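Phikz039 (Pseudomonas phage phikz, PDB 3ZBQ) is PhuZ, a phage-encoded relative of tubulin that binds guanosine-5'-diphosphate. Local coordinates at residues A[293-296]-A[297-300]. Sequence-based numbering, arbitrary orientation.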
loop_
_atom_site.group_PDB
_atom_site.type_symbol
_atom_site.label_atom_id
_atom_site.label_comp_id
_atom_site.label_asym_id
_atom_site.label_seq_id
_atom_site.Cartn_x
_atom_site.Cartn_y
_atom_site.Cartn_z
ATOM N N GLU A 293 6.985 16.678 -0.176
ATOM C CA GLU A 293 7.968 17.699 0.181
ATOM C C GLU A 293 7.328 19.084 0.179
ATOM O O GLU A 293 7.509 19.868 1.119
ATOM C CB GLU A 293 9.156 17.654 -0.781
ATOM C CG GLU A 293 10.280 18.636 -0.461
ATOM C CD GLU A 293 11.484 18.437 -1.373
ATOM O OE1 GLU A 293 11.481 18.992 -2.492
ATOM O OE2 GLU A 293 12.424 17.715 -0.970
ATOM N N GLU A 294 6.557 19.373 -0.864
ATOM C CA GLU A 294 5.869 20.659 -0.968
ATOM C C GLU A 294 4.855 20.840 0.152
ATOM O O GLU A 294 4.749 21.930 0.720
ATOM C CB GLU A 294 5.177 20.799 -2.327
ATOM C CG GLU A 294 6.145 20.949 -3.492
ATOM C CD GLU A 294 5.500 20.641 -4.831
ATOM O OE1 GLU A 294 4.355 20.130 -4.839
ATOM O OE2 GLU A 294 6.139 20.910 -5.874
ATOM N N ARG A 295 4.101 19.788 0.473
ATOM C CA ARG A 295 3.157 19.890 1.594
ATOM C C ARG A 295 3.919 20.125 2.891
ATOM O O ARG A 295 3.479 20.891 3.748
ATOM C CB ARG A 295 2.291 18.630 1.740
ATOM C CG ARG A 295 1.460 18.247 0.517
ATOM C CD ARG A 295 0.506 19.344 0.082
ATOM N NE ARG A 295 -0.369 19.775 1.169
ATOM C CZ ARG A 295 -1.506 20.441 0.991
ATOM N NH1 ARG A 295 -1.912 20.739 -0.238
ATOM N NH2 ARG A 295 -2.241 20.798 2.037
ATOM N N ARG A 296 5.064 19.467 3.039
ATOM C CA ARG A 296 5.892 19.631 4.232
ATOM C C ARG A 296 6.426 21.061 4.341
ATOM O O ARG A 296 6.445 21.645 5.435
ATOM C CB ARG A 296 7.029 18.598 4.236
ATOM C CG ARG A 296 8.118 18.807 5.288
ATOM C CD ARG A 296 7.554 18.961 6.719
ATOM N NE ARG A 296 6.613 17.906 7.106
ATOM C CZ ARG A 296 5.777 17.998 8.141
ATOM N NH1 ARG A 296 5.765 19.097 8.881
ATOM N NH2 ARG A 296 4.945 17.000 8.435
ATOM N N GLU A 297 6.845 21.635 3.214
ATOM C CA GLU A 297 7.305 23.030 3.211
ATOM C C GLU A 297 6.207 24.003 3.639
ATOM O O GLU A 297 6.464 24.950 4.387
ATOM C CB GLU A 297 7.902 23.416 1.850
ATOM C CG GLU A 297 9.218 22.701 1.580
ATOM C CD GLU A 297 9.764 22.932 0.183
ATOM O OE1 GLU A 297 9.062 23.547 -0.650
ATOM O OE2 GLU A 297 10.903 22.488 -0.078
ATOM N N MET A 298 4.977 23.762 3.192
ATOM C CA MET A 298 3.847 24.572 3.656
ATOM C C MET A 298 3.590 24.382 5.154
ATOM O O MET A 298 3.392 25.355 5.888
ATOM C CB MET A 298 2.574 24.235 2.880
ATOM C CG MET A 298 2.650 24.498 1.390
ATOM S SD MET A 298 1.246 23.745 0.535
ATOM C CE MET A 298 -0.107 24.408 1.508
ATOM N N MET A 299 3.583 23.128 5.603
ATOM C CA MET A 299 3.296 22.813 7.005
ATOM C C MET A 299 4.322 23.430 7.958
ATOM O O MET A 299 3.952 24.005 8.984
ATOM C CB MET A 299 3.225 21.293 7.215
ATOM C CG MET A 299 2.815 20.871 8.625
ATOM S SD MET A 299 1.085 21.238 9.036
ATOM C CE MET A 299 0.219 20.312 7.764
ATOM N N ASN A 300 5.607 23.323 7.621
ATOM C CA ASN A 300 6.650 23.923 8.455
ATOM C C ASN A 300 6.539 25.446 8.510
ATOM O O ASN A 300 6.739 26.056 9.561
ATOM C CB ASN A 300 8.048 23.494 7.996
ATOM C CG ASN A 300 8.348 22.039 8.316
ATOM O OD1 ASN A 300 7.613 21.388 9.064
ATOM N ND2 ASN A 300 9.433 21.519 7.742
#
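R296 sets its CG anti to the backbone N (chi1 169°) and then bends at chi2 and chi3, which carries its guanidinium forward along the helix to N300, one turn on. Both belong to helix 284-304, the long helix near the C-terminus of this tubulin-like protein, and the contact is an i to i+4 pairing on its surface. R296 NH1 donates to N300 OD1 at 2.9 Å. The oxygen lies close to the guanidinium plane, whereas the donor stands above the amide's carbonyl plane, 38° out of it, so the bond does not follow a lone pair. NH1 also forms a salt bridge with D138 of helix 138-158, so the same nitrogen links the turn of its own helix to the neighbouring helix. M299 packs alongside the same arginine, its CG 3.5 Å from R296 NH1. At R295 the guanidinium is covered on one face by the methyl of M298, with CE 4.2 Å above the middle of the group. E293 and E297 extend in the same direction with carboxylates nearly parallel, 7° apart; E293 OE1 and E297 OE2 approach to 4.3 Å, a close approach of like charges, probably eased by the salt bridge of E293 OE2 to R289. Four successive backbone bonds confirm regular alpha-helical spacing, among them N300 N to R296 O at 2.9 Å.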